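Local coordinates for membrane-associated protein VP24 (Marburg virus - Musoke, Kenya, 1980, PDB 4OR8) that may act as a minor matrix protein of the virion, with a role in assembly of the viral nucleocapsid and in budding of virus particles, at residues L125-G128 and F129-I132; D162-K165 and I166-G170; H134-S137 and E138-L141; P152-L155 and G156-T160. One frame throughout, in Å; residues are numbered along the deposited sequence.

Contact 1. Residues L125-G128 and F129-I132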
loop_
_atom_site.group_PDB
_atom_site.type_symbol
_atom_site.label_atom_id
_atom_site.label_comp_id
_atom_site.label_asym_id
_atom_site.label_seq_id
_atom_site.Cartn_x
_atom_site.Cartn_y
_atom_site.Cartn_z
ATOM N N LEU B 125 -27.677 -8.178 -12.715
ATOM C CA LEU B 125 -27.762 -9.610 -12.469
ATOM C C LEU B 125 -29.204 -10.077 -12.589
ATOM O O LEU B 125 -30.131 -9.350 -12.232
ATOM C CB LEU B 125 -27.247 -9.946 -11.070
ATOM C CG LEU B 125 -25.823 -9.530 -10.713
ATOM C CD1 LEU B 125 -25.497 -9.941 -9.287
ATOM C CD2 LEU B 125 -24.833 -10.130 -11.689
ATOM N N ILE B 126 -29.389 -11.291 -13.091
ATOM C CA ILE B 126 -30.706 -11.910 -13.101
ATOM C C ILE B 126 -31.075 -12.305 -11.673
ATOM O O ILE B 126 -30.208 -12.727 -10.907
ATOM C CB ILE B 126 -30.744 -13.129 -14.046
ATOM C CG1 ILE B 126 -29.566 -14.061 -13.770
ATOM C CG2 ILE B 126 -30.700 -12.672 -15.489
ATOM C CD1 ILE B 126 -29.440 -15.183 -14.774
ATOM N N PRO B 127 -32.361 -12.149 -11.306
ATOM C CA PRO B 127 -32.870 -12.347 -9.941
ATOM C C PRO B 127 -32.460 -13.675 -9.310
ATOM O O PRO B 127 -32.139 -13.713 -8.122
ATOM C CB PRO B 127 -34.386 -12.305 -10.129
ATOM C CG PRO B 127 -34.578 -11.433 -11.313
ATOM C CD PRO B 127 -33.435 -11.742 -12.231
ATOM N N GLY B 128 -32.474 -14.746 -10.096
ATOM C CA GLY B 128 -32.061 -16.046 -9.603
ATOM C C GLY B 128 -30.612 -16.054 -9.158
ATOM O O GLY B 128 -30.288 -16.558 -8.083
ATOM N N PHE B 129 -29.740 -15.488 -9.987
ATOM C CA PHE B 129 -28.319 -15.408 -9.670
ATOM C C PHE B 129 -28.065 -14.358 -8.595
ATOM O O PHE B 129 -27.118 -14.471 -7.814
ATOM C CB PHE B 129 -27.514 -15.086 -10.927
ATOM C CG PHE B 129 -26.034 -14.987 -10.692
ATOM C CD1 PHE B 129 -25.301 -16.102 -10.319
ATOM C CD2 PHE B 129 -25.374 -13.780 -10.858
ATOM C CE1 PHE B 129 -23.937 -16.014 -10.103
ATOM C CE2 PHE B 129 -24.009 -13.687 -10.648
ATOM C CZ PHE B 129 -23.290 -14.807 -10.268
ATOM N N ARG B 130 -28.917 -13.337 -8.562
ATOM C CA ARG B 130 -28.830 -12.304 -7.536
ATOM C C ARG B 130 -28.991 -12.909 -6.147
ATOM O O ARG B 130 -28.299 -12.523 -5.208
ATOM C CB ARG B 130 -29.881 -11.216 -7.764
ATOM C CG ARG B 130 -29.890 -10.150 -6.686
ATOM C CD ARG B 130 -30.975 -9.112 -6.917
ATOM N NE ARG B 130 -30.647 -8.195 -8.004
ATOM C CZ ARG B 130 -31.290 -8.151 -9.166
ATOM N NH1 ARG B 130 -32.308 -8.970 -9.395
ATOM N NH2 ARG B 130 -30.922 -7.281 -10.096
ATOM N N SER B 131 -29.902 -13.869 -6.028
ATOM C CA SER B 131 -30.130 -14.543 -4.756
ATOM C C SER B 131 -28.967 -15.473 -4.417
ATOM O O SER B 131 -28.679 -15.714 -3.245
ATOM C CB SER B 131 -31.450 -15.317 -4.777
ATOM O OG SER B 131 -31.364 -16.454 -5.616
ATOM N N ILE B 132 -28.306 -15.997 -5.446
ATOM C CA ILE B 132 -27.106 -16.799 -5.245
ATOM C C ILE B 132 -25.988 -15.922 -4.693
ATOM O O ILE B 132 -25.329 -16.281 -3.713
ATOM C CB ILE B 132 -26.647 -17.473 -6.550
ATOM C CG1 ILE B 132 -27.599 -18.613 -6.915
ATOM C CG2 ILE B 132 -25.231 -18.002 -6.413
ATOM C CD1 ILE B 132 -27.227 -19.340 -8.191
#

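Contact 2. Residues D162-K165 and I166-G170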
loop_
_atom_site.group_PDB
_atom_site.type_symbol
_atom_site.label_atom_id
_atom_site.label_comp_id
_atom_site.label_asym_id
_atom_site.label_seq_id
_atom_site.Cartn_x
_atom_site.Cartn_y
_atom_site.Cartn_z
ATOM N N ASP B 162 -21.988 -15.366 -18.652
ATOM C CA ASP B 162 -22.280 -13.937 -18.573
ATOM C C ASP B 162 -22.343 -13.439 -17.130
ATOM O O ASP B 162 -21.736 -12.422 -16.788
ATOM C CB ASP B 162 -23.599 -13.623 -19.279
ATOM C CG ASP B 162 -23.421 -13.362 -20.758
ATOM O OD1 ASP B 162 -22.357 -13.724 -21.304
ATOM O OD2 ASP B 162 -24.348 -12.794 -21.374
ATOM N N MET B 163 -23.079 -14.162 -16.292
ATOM C CA MET B 163 -23.221 -13.795 -14.888
ATOM C C MET B 163 -21.903 -13.897 -14.124
ATOM O O MET B 163 -21.632 -13.099 -13.230
ATOM C CB MET B 163 -24.307 -14.639 -14.220
ATOM C CG MET B 163 -25.711 -14.275 -14.674
ATOM S SD MET B 163 -26.163 -12.586 -14.218
ATOM C CE MET B 163 -27.030 -12.054 -15.691
ATOM N N PHE B 164 -21.086 -14.879 -14.485
ATOM C CA PHE B 164 -19.757 -15.017 -13.909
ATOM C C PHE B 164 -18.888 -13.829 -14.313
ATOM O O PHE B 164 -18.187 -13.249 -13.486
ATOM C CB PHE B 164 -19.114 -16.323 -14.380
ATOM C CG PHE B 164 -17.720 -16.535 -13.866
ATOM C CD1 PHE B 164 -16.622 -16.116 -14.601
ATOM C CD2 PHE B 164 -17.504 -17.160 -12.650
ATOM C CE1 PHE B 164 -15.341 -16.309 -14.128
ATOM C CE2 PHE B 164 -16.224 -17.360 -12.175
ATOM C CZ PHE B 164 -15.142 -16.933 -12.914
ATOM N N LYS B 165 -18.942 -13.479 -15.593
ATOM C CA LYS B 165 -18.158 -12.377 -16.131
ATOM C C LYS B 165 -18.527 -11.072 -15.437
ATOM O O LYS B 165 -17.656 -10.318 -15.001
ATOM C CB LYS B 165 -18.401 -12.244 -17.634
ATOM C CG LYS B 165 -17.138 -12.098 -18.453
ATOM C CD LYS B 165 -16.532 -13.450 -18.773
ATOM C CE LYS B 165 -17.347 -14.164 -19.833
ATOM N NZ LYS B 165 -17.417 -13.369 -21.091
ATOM N N ILE B 166 -19.827 -10.818 -15.337
ATOM C CA ILE B 166 -20.333 -9.610 -14.699
ATOM C C ILE B 166 -19.928 -9.556 -13.230
ATOM O O ILE B 166 -19.519 -8.508 -12.723
ATOM C CB ILE B 166 -21.870 -9.513 -14.830
ATOM C CG1 ILE B 166 -22.260 -9.295 -16.292
ATOM C CG2 ILE B 166 -22.422 -8.385 -13.969
ATOM C CD1 ILE B 166 -23.750 -9.194 -16.517
ATOM N N LEU B 167 -20.027 -10.697 -12.558
ATOM C CA LEU B 167 -19.681 -10.782 -11.145
ATOM C C LEU B 167 -18.236 -10.380 -10.885
ATOM O O LEU B 167 -17.958 -9.630 -9.952
ATOM C CB LEU B 167 -19.937 -12.187 -10.610
ATOM C CG LEU B 167 -19.601 -12.353 -9.128
ATOM C CD1 LEU B 167 -20.465 -11.420 -8.291
ATOM C CD2 LEU B 167 -19.758 -13.804 -8.685
ATOM N N MET B 168 -17.322 -10.873 -11.715
ATOM C CA MET B 168 -15.912 -10.530 -11.583
ATOM C C MET B 168 -15.679 -9.059 -11.913
ATOM O O MET B 168 -14.942 -8.367 -11.213
ATOM C CB MET B 168 -15.055 -11.420 -12.482
ATOM C CG MET B 168 -15.240 -12.910 -12.246
ATOM S SD MET B 168 -14.895 -13.427 -10.549
ATOM C CE MET B 168 -16.412 -14.296 -10.170
ATOM N N ALA B 169 -16.313 -8.581 -12.979
ATOM C CA ALA B 169 -16.185 -7.183 -13.383
ATOM C C ALA B 169 -16.693 -6.232 -12.300
ATOM O O ALA B 169 -16.142 -5.147 -12.096
ATOM C CB ALA B 169 -16.923 -6.939 -14.688
ATOM N N GLY B 170 -17.749 -6.650 -11.609
ATOM C CA GLY B 170 -18.318 -5.868 -10.529
ATOM C C GLY B 170 -17.398 -5.725 -9.332
ATOM O O GLY B 170 -17.299 -4.643 -8.754
#

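Contact 3. Residues H134-S137 and E138-L141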
loop_
_atom_site.group_PDB
_atom_site.type_symbol
_atom_site.label_atom_id
_atom_site.label_comp_id
_atom_site.label_asym_id
_atom_site.label_seq_id
_atom_site.Cartn_x
_atom_site.Cartn_y
_atom_site.Cartn_z
ATOM N N HIS B 134 -26.335 -13.348 -3.035
ATOM C CA HIS B 134 -26.709 -13.056 -1.659
ATOM C C HIS B 134 -26.220 -14.146 -0.711
ATOM O O HIS B 134 -25.678 -13.857 0.355
ATOM C CB HIS B 134 -28.221 -12.893 -1.536
ATOM C CG HIS B 134 -28.675 -12.519 -0.162
ATOM N ND1 HIS B 134 -29.355 -13.391 0.661
ATOM C CD2 HIS B 134 -28.543 -11.367 0.537
ATOM C CE1 HIS B 134 -29.625 -12.792 1.806
ATOM N NE2 HIS B 134 -29.144 -11.563 1.757
ATOM N N MET B 135 -26.414 -15.400 -1.107
ATOM C CA MET B 135 -25.931 -16.530 -0.325
ATOM C C MET B 135 -24.412 -16.497 -0.207
ATOM O O MET B 135 -23.868 -16.715 0.875
ATOM C CB MET B 135 -26.380 -17.854 -0.951
ATOM C CG MET B 135 -27.832 -18.214 -0.683
ATOM S SD MET B 135 -28.319 -19.785 -1.427
ATOM C CE MET B 135 -28.604 -19.300 -3.125
ATOM N N LEU B 136 -23.734 -16.223 -1.321
ATOM C CA LEU B 136 -22.276 -16.128 -1.333
ATOM C C LEU B 136 -21.803 -15.033 -0.394
ATOM O O LEU B 136 -20.868 -15.222 0.382
ATOM C CB LEU B 136 -21.760 -15.847 -2.745
ATOM C CG LEU B 136 -21.908 -16.976 -3.765
ATOM C CD1 LEU B 136 -21.409 -16.538 -5.136
ATOM C CD2 LEU B 136 -21.174 -18.219 -3.296
ATOM N N SER B 137 -22.466 -13.888 -0.469
ATOM C CA SER B 137 -22.109 -12.743 0.353
ATOM C C SER B 137 -22.204 -13.067 1.841
ATOM O O SER B 137 -21.306 -12.727 2.611
ATOM C CB SER B 137 -22.992 -11.543 0.013
ATOM O OG SER B 137 -22.594 -10.407 0.755
ATOM N N GLU B 138 -23.292 -13.723 2.238
ATOM C CA GLU B 138 -23.480 -14.108 3.633
ATOM C C GLU B 138 -22.411 -15.100 4.064
ATOM O O GLU B 138 -21.913 -15.039 5.187
ATOM C CB GLU B 138 -24.871 -14.705 3.858
ATOM C CG GLU B 138 -25.990 -13.678 3.897
ATOM C CD GLU B 138 -27.346 -14.292 4.212
ATOM O OE1 GLU B 138 -27.472 -15.536 4.168
ATOM O OE2 GLU B 138 -28.290 -13.526 4.503
ATOM N N TRP B 139 -22.064 -16.008 3.160
ATOM C CA TRP B 139 -21.038 -17.010 3.421
ATOM C C TRP B 139 -19.674 -16.370 3.664
ATOM O O TRP B 139 -18.914 -16.812 4.527
ATOM C CB TRP B 139 -20.966 -18.007 2.262
ATOM C CG TRP B 139 -19.706 -18.804 2.227
ATOM C CD1 TRP B 139 -19.257 -19.669 3.179
ATOM C CD2 TRP B 139 -18.733 -18.826 1.176
ATOM N NE1 TRP B 139 -18.060 -20.221 2.791
ATOM C CE2 TRP B 139 -17.717 -19.719 1.563
ATOM C CE3 TRP B 139 -18.621 -18.171 -0.055
ATOM C CZ2 TRP B 139 -16.604 -19.976 0.769
ATOM C CZ3 TRP B 139 -17.516 -18.431 -0.848
ATOM C CH2 TRP B 139 -16.522 -19.324 -0.431
ATOM N N LEU B 140 -19.368 -15.321 2.907
ATOM C CA LEU B 140 -18.086 -14.643 3.051
ATOM C C LEU B 140 -18.024 -13.797 4.321
ATOM O O LEU B 140 -16.974 -13.697 4.955
ATOM C CB LEU B 140 -17.792 -13.785 1.821
ATOM C CG LEU B 140 -17.532 -14.559 0.527
ATOM C CD1 LEU B 140 -17.622 -13.639 -0.675
ATOM C CD2 LEU B 140 -16.174 -15.234 0.587
ATOM N N LEU B 141 -19.148 -13.199 4.696
ATOM C CA LEU B 141 -19.182 -12.307 5.850
ATOM C C LEU B 141 -19.287 -13.044 7.182
ATOM O O LEU B 141 -18.690 -12.628 8.174
ATOM C CB LEU B 141 -20.338 -11.309 5.725
ATOM C CG LEU B 141 -20.230 -10.251 4.626
ATOM C CD1 LEU B 141 -21.526 -9.472 4.505
ATOM C CD2 LEU B 141 -19.071 -9.315 4.906
#

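Contact 4. Residues P152-L155 and G156-T160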
loop_
_atom_site.group_PDB
_atom_site.type_symbol
_atom_site.label_atom_id
_atom_site.label_comp_id
_atom_site.label_asym_id
_atom_site.label_seq_id
_atom_site.Cartn_x
_atom_site.Cartn_y
_atom_site.Cartn_z
ATOM N N PRO B 152 -26.875 -27.671 -7.602
ATOM C CA PRO B 152 -26.554 -27.564 -9.030
ATOM C C PRO B 152 -27.772 -27.175 -9.859
ATOM O O PRO B 152 -27.624 -26.729 -10.996
ATOM C CB PRO B 152 -26.094 -28.980 -9.392
ATOM C CG PRO B 152 -26.712 -29.859 -8.361
ATOM C CD PRO B 152 -26.713 -29.047 -7.103
ATOM N N ASN B 153 -28.962 -27.343 -9.289
ATOM C CA ASN B 153 -30.196 -26.958 -9.959
ATOM C C ASN B 153 -30.290 -25.447 -10.144
ATOM O O ASN B 153 -30.693 -24.967 -11.205
ATOM C CB ASN B 153 -31.410 -27.476 -9.185
ATOM C CG ASN B 153 -31.572 -28.981 -9.291
ATOM O OD1 ASN B 153 -30.661 -29.688 -9.722
ATOM N ND2 ASN B 153 -32.739 -29.478 -8.898
ATOM N N LEU B 154 -29.911 -24.705 -9.107
ATOM C CA LEU B 154 -29.930 -23.247 -9.159
ATOM C C LEU B 154 -28.749 -22.720 -9.962
ATOM O O LEU B 154 -28.882 -21.758 -10.718
ATOM C CB LEU B 154 -29.901 -22.653 -7.749
ATOM C CG LEU B 154 -31.057 -23.014 -6.814
ATOM C CD1 LEU B 154 -30.893 -22.308 -5.476
ATOM C CD2 LEU B 154 -32.397 -22.671 -7.446
ATOM N N LEU B 155 -27.595 -23.358 -9.793
ATOM C CA LEU B 155 -26.392 -22.970 -10.518
ATOM C C LEU B 155 -26.527 -23.254 -12.011
ATOM O O LEU B 155 -25.999 -22.518 -12.842
ATOM C CB LEU B 155 -25.172 -23.708 -9.964
ATOM C CG LEU B 155 -24.799 -23.456 -8.503
ATOM C CD1 LEU B 155 -23.642 -24.351 -8.088
ATOM C CD2 LEU B 155 -24.454 -21.994 -8.282
ATOM N N GLY B 156 -27.243 -24.323 -12.342
ATOM C CA GLY B 156 -27.353 -24.771 -13.717
ATOM C C GLY B 156 -28.206 -23.889 -14.605
ATOM O O GLY B 156 -28.208 -24.044 -15.826
ATOM N N ILE B 157 -28.940 -22.963 -13.999
ATOM C CA ILE B 157 -29.775 -22.057 -14.776
ATOM C C ILE B 157 -29.414 -20.594 -14.543
ATOM O O ILE B 157 -29.642 -19.748 -15.409
ATOM C CB ILE B 157 -31.281 -22.286 -14.505
ATOM C CG1 ILE B 157 -31.580 -22.216 -13.010
ATOM C CG2 ILE B 157 -31.723 -23.631 -15.056
ATOM C CD1 ILE B 157 -33.005 -22.597 -12.665
ATOM N N TYR B 158 -28.835 -20.300 -13.382
ATOM C CA TYR B 158 -28.559 -18.917 -13.003
ATOM C C TYR B 158 -27.086 -18.531 -13.104
ATOM O O TYR B 158 -26.764 -17.391 -13.428
ATOM C CB TYR B 158 -29.097 -18.630 -11.601
ATOM C CG TYR B 158 -30.601 -18.722 -11.518
ATOM C CD1 TYR B 158 -31.400 -18.217 -12.533
ATOM C CD2 TYR B 158 -31.222 -19.326 -10.433
ATOM C CE1 TYR B 158 -32.777 -18.299 -12.468
ATOM C CE2 TYR B 158 -32.600 -19.415 -10.357
ATOM C CZ TYR B 158 -33.372 -18.899 -11.380
ATOM O OH TYR B 158 -34.745 -18.982 -11.315
ATOM N N LEU B 159 -26.196 -19.476 -12.827
ATOM C CA LEU B 159 -24.765 -19.214 -12.937
ATOM C C LEU B 159 -24.274 -19.454 -14.364
ATOM O O LEU B 159 -23.706 -20.504 -14.674
ATOM C CB LEU B 159 -23.971 -20.061 -11.932
ATOM C CG LEU B 159 -22.446 -19.892 -11.892
ATOM C CD1 LEU B 159 -22.059 -18.429 -11.783
ATOM C CD2 LEU B 159 -21.850 -20.683 -10.741
ATOM N N THR B 160 -24.509 -18.478 -15.232
ATOM C CA THR B 160 -24.050 -18.560 -16.613
ATOM C C THR B 160 -22.684 -17.895 -16.762
ATOM O O THR B 160 -22.193 -17.258 -15.831
ATOM C CB THR B 160 -25.048 -17.894 -17.574
ATOM O OG1 THR B 160 -25.260 -16.532 -17.181
ATOM C CG2 THR B 160 -26.375 -18.631 -17.549
#

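Contact 1. Residues L125-G128 and F129-I132
Arg130 N donates to Ile126 O at 2.7 Å, a bond that closes the first turn of helix 127-142, in which Ile126 holds the N-cap position and Pro127 begins the helix. Proline suits that first turn because its nitrogen carries no hydrogen, and backbone nitrogens of a first turn have no helical carbonyl one turn back to donate to. The next bond runs from Ser131 N to Pro127 O over 3.1 Å. Gly128 O is gripped twice, by Ser131 OG at 2.7 Å and more weakly by Ile132 N. The serine hydroxyl reaches back to it because chi1, at 71°, sets OG between the backbone N and the carbonyl carbon.

Arg130 sends its guanidinium back toward the start of the helix, where Leu125 O lies over one face of the group and the Pro127 ring brushes NH1. A hydrogen bond from its NH2 to Gln122 O ties the preceding loop to the helix. The apolar packing lies on another side: Ile126, partly exposed, sets CG1 3.7 Å from Phe129 CB, the two side chains crossing nearly at right angles. Buried Leu125 approaches the buried ring of Phe129 at its edge, with Leu125 CD2 near the ring plane and 3.8 Å from Phe129 CD2.

Contact 2. Residues D162-K165 and I166-G170
Met168 folds back one turn along the helix onto Phe164, and its side chain can be followed atom by atom. CB leaves the backbone toward the preceding turn and lies near the carbonyl oxygens of Phe164 and Lys165. With chi1 at -56°, CG is anti to the carbonyl carbon and rests 3.2 Å from Phe164 O, close also to Phe164 CE1. A bend at chi2, -58°, carries the sulfur over the ring: Met168 SD stands 4.6 Å from the centroid of Phe164, a Met-aromatic contact. After a further turn at chi3 the methyl ends the chain above the same ring, displaced toward its rim, with Met168 CE 3.7 Å from Phe164 CE2 in a CH-pi contact.

All this is an i to i+4 pairing within helix 161-178, whose backbone bonds are regular: Met168 N to Phe164 O spans 3.1 Å, and Ile166 N to Asp162 O spans 2.9 Å. Methionine suits the place because its unbranched, flexible chain can bend to follow a flat ring. The side chain of Phe164, buried, also packs on Leu35, Leu37 and Thr40, which suits a large apolar ring.

On another side of the helix, Met163 and Leu167 turn to Phe129 of helix 127-142. Ile166 lays its CG1 against the backbone, 3.2 Å from Asp162 O, while its CD1 lies 4.4 Å from Met163 CE in a loose apolar contact.

Contact 3. Residues H134-S137 and E138-L141
His134 and Glu138 overlap one turn apart on helix 127-142, an i to i+4 pair on its partly exposed side. The carboxylate oxygen Glu138 OE2 comes to 3.1 Å from His134 CE1, approaching the imidazole obliquely, with the ring and carboxylate planes 53° apart. His134 NE2 is 3.5 Å from Glu138 OE2 at a poor angle, so no hydrogen bond forms between them. Polar residues suit this partly exposed side, where His134 also touches Lys117.

The helical bonds continue beneath, with Glu138 N to His134 O at 3.0 Å and Leu140 N to Leu136 O at 2.9 Å. Ser137 is small enough for a buried position, and its hydroxyl is satisfied by Gly113 O. Ser137 OG, anti to the backbone N (chi1 -176°), lies 4.0 Å from Leu141 CD1.

Trp139 is buried, on the side where it and Leu136 touch Ile148. Its NE1 bonds to Thr145 OG1, and Arg109 makes a cation-pi contact with the indole. The neighbouring Leu140 lays CD2 over one face of that indole, while Leu136 CD2 approaches Trp139 CE3 at 4.1 Å.

Contact 4. Residues P152-L155 and G156-T160
Gly156 N bonds to Pro152 O at 2.8 Å, although the donor lies well above the carbonyl plane, and this opens the short helix 152-158. Tyr158 N to Leu154 O, at 3.0 Å, keeps the i to i+4 pattern, with a weak extra bond from Ile157 N to the same oxygen. Leu159 N still reaches Leu155 O, again from above the carbonyl plane, but Leu159 itself has left helical geometry. It is the centre of an inverse gamma turn, and the next residue, Thr160, is the N-cap of helix 161-178, its OG1 weakly bonded to Met163 N.

Gly156, without a side chain, passes its backbone close along the first turn. Ile157 and Tyr158 both bring carbon atoms against carbonyls of the preceding turn: Ile157 CG1 lies 3.4 Å from Asn153 O, and Tyr158 CD2 lies 3.4 Å from Leu154 O. Ile157 CG1 also sits over the centre of the tyrosine ring. The side facing helix 127-142 carries leucines, whose branched apolar ends pack there: Leu155 meets Ile132 and Leu159 meets Phe129. These two leucines run side by side, pointing the same way, with Leu155 CD2 3.8 Å from Leu159 CD2.

Each contact closes only a local helical turn, so along the chain the four come in series, none nested in or crossing another. Contact 1 starts helix 127-142 and contact 3 only continues it, their centres about 13 Å apart. The chain then passes through a loop to the short helix of contact 4, and the turn at its end leads directly into helix 161-178 and contact 2. Contact 1 touches both contact 2 and contact 4, so three successive helices meet there: Gly128 CA packs on the Tyr158 ring and Leu125 on Ile166. Met163 also meets Tyr158 O. Contact 3 lies nearer the centre of the chain and touches neither contact 2 nor contact 4.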